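Local coordinates for nuclease-like protein (Chaetomium thermophilum, PDB 6GRB) that probably cuts four-way Holliday junctions and 5'-flap DNA as the eukaryotic junction-resolving enzyme GEN1, a metal-dependent nuclease, at residues V212-F221 against E251-H259. Residues are numbered along the deposited sequence; the frame is centred on the assembly and turned at random.
Sequences VACQAAKAGF and ESGFFRTKH. With nucleotides of chain B; nucleotides of chain C.
Gln215 turns its CG in between its own backbone N and carbonyl carbon (chi1 44°), and a bend at chi2 then carries the amide to the edge of the Phe255 ring, NE2 3.1 Å from Arg256 CG. Its CB and CG give Phe255 an apolar flank, CG 3.6 Å from Phe255 CD1, while the amide end reaches on to Arg256, so a long side chain with an apolar stem and a polar end suits this place. Phe254 sets its CG beside the backbone N (chi1 -80°), which sets one face of the ring against Ala219: the methyl CB sits 3.4 Å from the ring centroid in a CH-pi contact, and Ser252 CB covers the opposite face. A side chain as small as alanine lets the ring come this close to the helix. Phe221 meets the same ring steeply, planes 85° apart, with its CE2 3.6 Å from Phe254 CD2. Phe255 is buried, filling the space beside Val212 and Ala216 and resting on Leu247 of helix 237-249. Nearer the DNA, Val212 CG1 packs 3.4 Å from His259 NE2. The Arg256 guanidinium lies between this imidazole and the sugar C5' of DC8 of chain C; an alanine here would probably strip that deoxyribose of its flat, charged cover and leave the edge of the His259 ring without the guanidinium beside it. Lys258 N donates a nearly straight hydrogen bond, 2.9 Å long, to OP1 of DG13 of chain B. Helix 210-226 thus packs chiefly through side chains against the loop that follows helix 237-249, away from the metal site, in a DNA-backbone-binding region consistent with the helix-two-turn-helix (H2TH) element of the FEN1/XPG nucleases.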
ATOM      1  N   VAL A 212      27.685 -13.099  -2.415  1.00 83.48           N
ATOM      2  CA  VAL A 212      27.861 -14.532  -2.166  1.00 84.49           C
ATOM      3  C   VAL A 212      26.696 -15.140  -1.386  1.00 84.96           C
ATOM      4  O   VAL A 212      26.474 -16.351  -1.492  1.00 85.53           O
ATOM      5  CB  VAL A 212      29.198 -14.888  -1.470  1.00 85.15           C
ATOM      6  CG1 VAL A 212      30.392 -14.093  -2.065  1.00 84.70           C
ATOM      7  CG2 VAL A 212      29.123 -14.727   0.038  1.00 85.53           C
ATOM      8  N   ALA A 213      25.914 -14.348  -0.640  1.00 81.89           N
ATOM      9  CA  ALA A 213      24.675 -14.890  -0.083  1.00 82.28           C
ATOM     10  C   ALA A 213      23.720 -15.295  -1.194  1.00 81.92           C
ATOM     11  O   ALA A 213      22.982 -16.279  -1.071  1.00 82.38           O
ATOM     12  CB  ALA A 213      23.997 -13.875   0.837  1.00 81.98           C
ATOM     13  N   CYS A 214      23.733 -14.546  -2.290  1.00 86.43           N
ATOM     14  CA  CYS A 214      22.773 -14.756  -3.359  1.00 85.83           C
ATOM     15  C   CYS A 214      23.148 -15.948  -4.226  1.00 86.16           C
ATOM     16  O   CYS A 214      22.265 -16.650  -4.721  1.00 86.07           O
ATOM     17  CB  CYS A 214      22.662 -13.492  -4.209  1.00 84.47           C
ATOM     18  SG  CYS A 214      21.230 -13.498  -5.268  1.00 83.45           S
ATOM     19  N   GLN A 215      24.443 -16.179  -4.446  1.00 87.06           N
ATOM     20  CA  GLN A 215      24.828 -17.366  -5.192  1.00 87.43           C
ATOM     21  C   GLN A 215      24.796 -18.615  -4.318  1.00 88.41           C
ATOM     22  O   GLN A 215      24.718 -19.728  -4.852  1.00 88.64           O
ATOM     23  CB  GLN A 215      26.201 -17.165  -5.874  1.00 87.37           C
ATOM     24  CG  GLN A 215      27.303 -16.523  -5.033  1.00 87.65           C
ATOM     25  CD  GLN A 215      28.292 -15.681  -5.844  1.00 87.06           C
ATOM     26  OE1 GLN A 215      27.959 -15.144  -6.902  1.00 86.20           O
ATOM     27  NE2 GLN A 215      29.507 -15.546  -5.330  1.00 87.47           N
ATOM     28  N   ALA A 216      24.810 -18.450  -2.992  1.00 86.25           N
ATOM     29  CA  ALA A 216      24.455 -19.543  -2.091  1.00 86.94           C
ATOM     30  C   ALA A 216      22.973 -19.886  -2.207  1.00 86.70           C
ATOM     31  O   ALA A 216      22.603 -21.058  -2.334  1.00 86.87           O
ATOM     32  CB  ALA A 216      24.803 -19.172  -0.648  1.00 87.36           C
ATOM     33  N   ALA A 217      22.108 -18.868  -2.144  1.00 86.84           N
ATOM     34  CA  ALA A 217      20.678 -19.080  -2.352  1.00 86.44           C
ATOM     35  C   ALA A 217      20.417 -19.808  -3.667  1.00 85.95           C
ATOM     36  O   ALA A 217      19.647 -20.775  -3.714  1.00 85.90           O
ATOM     37  CB  ALA A 217      19.940 -17.743  -2.322  1.00 85.84           C
ATOM     38  N   LYS A 218      21.073 -19.364  -4.746  1.00 89.17           N
ATOM     39  CA  LYS A 218      20.895 -19.997  -6.047  1.00 88.69           C
ATOM     40  C   LYS A 218      21.392 -21.437  -6.048  1.00 89.39           C
ATOM     41  O   LYS A 218      20.831 -22.284  -6.756  1.00 89.15           O
ATOM     42  CB  LYS A 218      21.614 -19.194  -7.129  1.00 88.07           C
ATOM     43  CG  LYS A 218      21.069 -17.793  -7.331  1.00 87.08           C
ATOM     44  CD  LYS A 218      21.823 -17.061  -8.434  1.00 86.35           C
ATOM     45  CE  LYS A 218      21.558 -17.690  -9.793  1.00 85.90           C
ATOM     46  NZ  LYS A 218      20.096 -17.718 -10.101  1.00 85.12           N
ATOM     47  N   ALA A 219      22.432 -21.740  -5.273  1.00 89.53           N
ATOM     48  CA  ALA A 219      22.942 -23.103  -5.202  1.00 90.15           C
ATOM     49  C   ALA A 219      22.050 -24.035  -4.390  1.00 90.33           C
ATOM     50  O   ALA A 219      22.357 -25.231  -4.287  1.00 90.73           O
ATOM     51  CB  ALA A 219      24.355 -23.104  -4.624  1.00 90.79           C
ATOM     52  N   GLY A 220      20.966 -23.527  -3.812  1.00 88.81           N
ATOM     53  CA  GLY A 220      19.949 -24.356  -3.212  1.00 88.69           C
ATOM     54  C   GLY A 220      19.935 -24.362  -1.708  1.00 89.08           C
ATOM     55  O   GLY A 220      19.058 -25.010  -1.122  1.00 88.83           O
ATOM     56  N   PHE A 221      20.859 -23.652  -1.061  1.00 89.82           N
ATOM     57  CA  PHE A 221      20.999 -23.732   0.390  1.00 90.20           C
ATOM     58  C   PHE A 221      19.843 -23.089   1.154  1.00 89.83           C
ATOM     59  O   PHE A 221      19.744 -23.286   2.371  1.00 89.93           O
ATOM     60  CB  PHE A 221      22.328 -23.101   0.805  1.00 90.69           C
ATOM     61  CG  PHE A 221      23.529 -23.832   0.280  1.00 91.07           C
ATOM     62  CD1 PHE A 221      24.196 -24.764   1.069  1.00 91.50           C
ATOM     63  CD2 PHE A 221      23.990 -23.603  -1.012  1.00 90.92           C
ATOM     64  CE1 PHE A 221      25.307 -25.445   0.579  1.00 91.86           C
ATOM     65  CE2 PHE A 221      25.102 -24.278  -1.503  1.00 91.27           C
ATOM     66  CZ  PHE A 221      25.760 -25.196  -0.707  1.00 91.77           C
ATOM     67  N   GLU A 251      33.986 -26.382  -4.740  1.00101.71           N
ATOM     68  CA  GLU A 251      34.106 -27.616  -5.514  1.00102.06           C
ATOM     69  C   GLU A 251      33.022 -27.703  -6.587  1.00101.64           C
ATOM     70  O   GLU A 251      33.314 -27.990  -7.752  1.00101.68           O
ATOM     71  CB  GLU A 251      34.053 -28.830  -4.585  1.00102.54           C
ATOM     72  N   SER A 252      31.763 -27.450  -6.221  1.00100.65           N
ATOM     73  CA  SER A 252      30.705 -27.358  -7.220  1.00100.14           C
ATOM     74  C   SER A 252      30.736 -26.042  -7.998  1.00 99.55           C
ATOM     75  O   SER A 252      29.835 -25.798  -8.813  1.00 99.01           O
ATOM     76  CB  SER A 252      29.319 -27.524  -6.575  1.00 99.87           C
ATOM     77  OG  SER A 252      29.183 -28.779  -5.935  1.00100.31           O
ATOM     78  N   GLY A 253      31.741 -25.201  -7.771  1.00100.70           N
ATOM     79  CA  GLY A 253      31.782 -23.899  -8.426  1.00100.05           C
ATOM     80  C   GLY A 253      30.539 -23.070  -8.186  1.00 99.39           C
ATOM     81  O   GLY A 253      30.047 -22.402  -9.107  1.00 98.71           O
ATOM     82  N   PHE A 254      30.012 -23.094  -6.954  1.00 97.73           N
ATOM     83  CA  PHE A 254      28.764 -22.393  -6.667  1.00 97.19           C
ATOM     84  C   PHE A 254      28.919 -20.874  -6.605  1.00 96.60           C
ATOM     85  O   PHE A 254      27.903 -20.167  -6.629  1.00 95.99           O
ATOM     86  CB  PHE A 254      28.168 -22.882  -5.347  1.00 97.59           C
ATOM     87  CG  PHE A 254      27.423 -24.176  -5.452  1.00 97.79           C
ATOM     88  CD1 PHE A 254      26.896 -24.601  -6.660  1.00 97.45           C
ATOM     89  CD2 PHE A 254      27.236 -24.963  -4.324  1.00 98.25           C
ATOM     90  CE1 PHE A 254      26.211 -25.797  -6.743  1.00 97.58           C
ATOM     91  CE2 PHE A 254      26.550 -26.153  -4.401  1.00 98.34           C
ATOM     92  CZ  PHE A 254      26.035 -26.571  -5.610  1.00 98.01           C
ATOM     93  N   PHE A 255      30.144 -20.371  -6.526  1.00 95.81           N
ATOM     94  CA  PHE A 255      30.393 -18.932  -6.476  1.00 95.21           C
ATOM     95  C   PHE A 255      31.403 -18.456  -7.487  1.00 94.89           C
ATOM     96  O   PHE A 255      31.865 -19.198  -8.325  1.00 95.13           O
ATOM     97  CB  PHE A 255      30.962 -18.536  -5.127  1.00 95.71           C
ATOM     98  CG  PHE A 255      30.407 -19.302  -4.002  1.00 96.17           C
ATOM     99  CD1 PHE A 255      29.446 -18.750  -3.197  1.00 96.00           C
ATOM    100  CD2 PHE A 255      30.832 -20.562  -3.757  1.00 96.72           C
ATOM    101  CE1 PHE A 255      28.920 -19.447  -2.146  1.00 96.40           C
ATOM    102  CE2 PHE A 255      30.317 -21.274  -2.712  1.00 97.06           C
ATOM    103  CZ  PHE A 255      29.357 -20.719  -1.903  1.00 96.88           C
ATOM    104  N   ARG A 256      31.735 -17.183  -7.386  1.00 95.18           N
ATOM    105  CA  ARG A 256      32.759 -16.582  -8.231  1.00 94.87           C
ATOM    106  C   ARG A 256      34.165 -16.920  -7.744  1.00 95.62           C
ATOM    107  O   ARG A 256      35.056 -17.204  -8.551  1.00 95.96           O
ATOM    108  CB  ARG A 256      32.548 -15.067  -8.261  1.00 93.95           C
ATOM    109  CG  ARG A 256      32.031 -14.540  -6.918  1.00 93.92           C
ATOM    110  CD  ARG A 256      32.128 -13.013  -6.752  1.00 93.08           C
ATOM    111  NE  ARG A 256      32.073 -12.639  -5.332  1.00 93.27           N
ATOM    112  CZ  ARG A 256      33.140 -12.322  -4.590  1.00 93.59           C
ATOM    113  NH1 ARG A 256      34.370 -12.295  -5.132  1.00 93.73           N
ATOM    114  NH2 ARG A 256      32.968 -12.005  -3.305  1.00 93.74           N
ATOM    115  N   THR A 257      34.399 -16.877  -6.435  1.00 95.03           N
ATOM    116  CA  THR A 257      35.725 -17.108  -5.882  1.00 95.65           C
ATOM    117  C   THR A 257      35.631 -18.065  -4.698  1.00 96.37           C
ATOM    118  O   THR A 257      34.542 -18.460  -4.270  1.00 96.39           O
ATOM    119  CB  THR A 257      36.405 -15.793  -5.454  1.00 95.25           C
ATOM    120  OG1 THR A 257      35.515 -15.017  -4.641  1.00 94.70           O
ATOM    121  CG2 THR A 257      36.801 -14.975  -6.667  1.00 94.58           C
ATOM    122  N   LYS A 258      36.798 -18.471  -4.200  1.00 95.47           N
ATOM    123  CA  LYS A 258      36.874 -19.137  -2.913  1.00 96.05           C
ATOM    124  C   LYS A 258      36.717 -18.108  -1.794  1.00 95.74           C
ATOM    125  O   LYS A 258      36.916 -16.902  -1.989  1.00 95.14           O
ATOM    126  CB  LYS A 258      38.197 -19.887  -2.767  1.00 96.68           C
ATOM    127  N   HIS A 259      36.345 -18.596  -0.612  1.00 96.02           N
ATOM    128  CA  HIS A 259      36.102 -17.737   0.546  1.00 95.79           C
ATOM    129  C   HIS A 259      36.631 -18.410   1.809  1.00 96.36           C
ATOM    130  O   HIS A 259      35.935 -18.548   2.817  1.00 96.43           O
ATOM    131  CB  HIS A 259      34.614 -17.387   0.649  1.00 95.42           C
ATOM    132  CG  HIS A 259      34.102 -16.630  -0.536  1.00 94.74           C
ATOM    133  ND1 HIS A 259      33.463 -17.245  -1.592  1.00 94.69           N
ATOM    134  CD2 HIS A 259      34.190 -15.319  -0.861  1.00 94.03           C
ATOM    135  CE1 HIS A 259      33.157 -16.341  -2.504  1.00 93.98           C
ATOM    136  NE2 HIS A 259      33.590 -15.165  -2.086  1.00 93.56           N
TER
ATOM    137  P    DT B  12      39.959 -14.627   0.627  1.00 99.12           P
ATOM    138  OP1  DT B  12      38.981 -15.628   1.120  1.00 99.51           O
ATOM    139  OP2  DT B  12      41.324 -14.595   1.198  1.00 99.45           O
ATOM    140  O5'  DT B  12      40.048 -14.782  -0.965  1.00 98.95           O
ATOM    141  C5'  DT B  12      38.940 -14.390  -1.784  1.00 98.38           C
ATOM    142  C4'  DT B  12      39.352 -14.286  -3.246  1.00 98.14           C
ATOM    143  O4'  DT B  12      39.976 -13.010  -3.499  1.00 97.58           O
ATOM    144  C3'  DT B  12      40.325 -15.355  -3.733  1.00 98.82           C
ATOM    145  O3'  DT B  12      39.675 -16.115  -4.739  1.00 98.87           O
ATOM    146  C2'  DT B  12      41.549 -14.563  -4.267  1.00 99.28           C
ATOM    147  C1'  DT B  12      40.995 -13.150  -4.462  1.00 97.97           C
ATOM    148  N1   DT B  12      41.990 -12.011  -4.226  1.00 98.78           N
ATOM    149  C2   DT B  12      42.137 -10.996  -5.177  1.00 99.19           C
ATOM    150  O2   DT B  12      41.555 -10.980  -6.247  1.00 98.53           O
ATOM    151  N3   DT B  12      43.014 -10.001  -4.827  1.00100.61           N
ATOM    152  C4   DT B  12      43.746  -9.903  -3.651  1.00101.66           C
ATOM    153  O4   DT B  12      44.528  -8.970  -3.432  1.00103.09           O
ATOM    154  C5   DT B  12      43.534 -10.982  -2.698  1.00101.15           C
ATOM    155  C7   DT B  12      44.270 -10.991  -1.387  1.00102.39           C
ATOM    156  C6   DT B  12      42.668 -11.959  -3.026  1.00 99.72           C
TER
ATOM    157  P    DC C   8      30.914  -8.968  -7.479  1.00 91.17           P
ATOM    158  OP1  DC C   8      30.190 -10.216  -7.827  1.00 91.60           O
ATOM    159  OP2  DC C   8      30.504  -7.656  -8.027  1.00 89.99           O
ATOM    160  O5'  DC C   8      30.915  -8.800  -5.897  1.00 91.61           O
ATOM    161  C5'  DC C   8      31.947  -9.368  -5.138  1.00 92.56           C
ATOM    162  C4'  DC C   8      32.128  -8.610  -3.852  1.00 92.56           C
ATOM    163  O4'  DC C   8      33.094  -7.569  -4.032  1.00 92.14           O
ATOM    164  C3'  DC C   8      30.868  -7.918  -3.355  1.00 91.93           C
ATOM    165  O3'  DC C   8      30.352  -8.673  -2.287  1.00 92.67           O
ATOM    166  C2'  DC C   8      31.339  -6.517  -2.910  1.00 91.32           C
ATOM    167  C1'  DC C   8      32.853  -6.592  -3.062  1.00 91.78           C
ATOM    168  N1   DC C   8      33.491  -5.333  -3.522  1.00 91.09           N
ATOM    169  C2   DC C   8      34.499  -4.758  -2.747  1.00 91.31           C
ATOM    170  O2   DC C   8      34.816  -5.302  -1.681  1.00 92.01           O
ATOM    171  N3   DC C   8      35.102  -3.621  -3.188  1.00 90.76           N
ATOM    172  C4   DC C   8      34.723  -3.070  -4.348  1.00 90.00           C
ATOM    173  N4   DC C   8      35.336  -1.947  -4.742  1.00 89.54           N
ATOM    174  C5   DC C   8      33.696  -3.651  -5.152  1.00 89.72           C
ATOM    175  C6   DC C   8      33.119  -4.774  -4.710  1.00 90.27           C
TER
ATOM    176  P    DG B  13      40.345 -17.429  -5.368  1.00 96.83           P
ATOM    177  OP1  DG B  13      39.214 -18.318  -5.741  1.00 95.27           O
ATOM    178  OP2  DG B  13      41.439 -17.927  -4.500  1.00 99.20           O
ATOM    179  O5'  DG B  13      41.049 -16.865  -6.688  1.00 98.91           O
ATOM    180  C5'  DG B  13      40.357 -15.904  -7.506  1.00 97.24           C
ATOM    181  C4'  DG B  13      41.289 -15.336  -8.561  1.00 99.85           C
ATOM    182  O4'  DG B  13      42.041 -14.218  -8.008  1.00100.42           O
ATOM    183  C3'  DG B  13      42.339 -16.319  -9.097  1.00103.47           C
ATOM    184  O3'  DG B  13      42.542 -16.080 -10.465  1.00105.07           O
ATOM    185  C2'  DG B  13      43.578 -15.933  -8.306  1.00105.50           C
ATOM    186  C1'  DG B  13      43.411 -14.428  -8.268  1.00104.05           C
ATOM    187  N9   DG B  13      44.206 -13.792  -7.229  1.00104.77           N
ATOM    188  C8   DG B  13      44.602 -14.352  -6.038  1.00105.22           C
ATOM    189  N7   DG B  13      45.333 -13.557  -5.308  1.00106.07           N
ATOM    190  C5   DG B  13      45.445 -12.394  -6.073  1.00106.22           C
ATOM    191  C6   DG B  13      46.125 -11.180  -5.801  1.00107.15           C
ATOM    192  O6   DG B  13      46.785 -10.880  -4.799  1.00108.06           O
ATOM    193  N1   DG B  13      45.980 -10.263  -6.839  1.00107.10           N
ATOM    194  C2   DG B  13      45.274 -10.488  -7.999  1.00106.32           C
ATOM    195  N2   DG B  13      45.250  -9.479  -8.883  1.00106.59           N
ATOM    196  N3   DG B  13      44.628 -11.616  -8.271  1.00105.46           N
ATOM    197  C4   DG B  13      44.757 -12.525  -7.263  1.00105.44           C
TER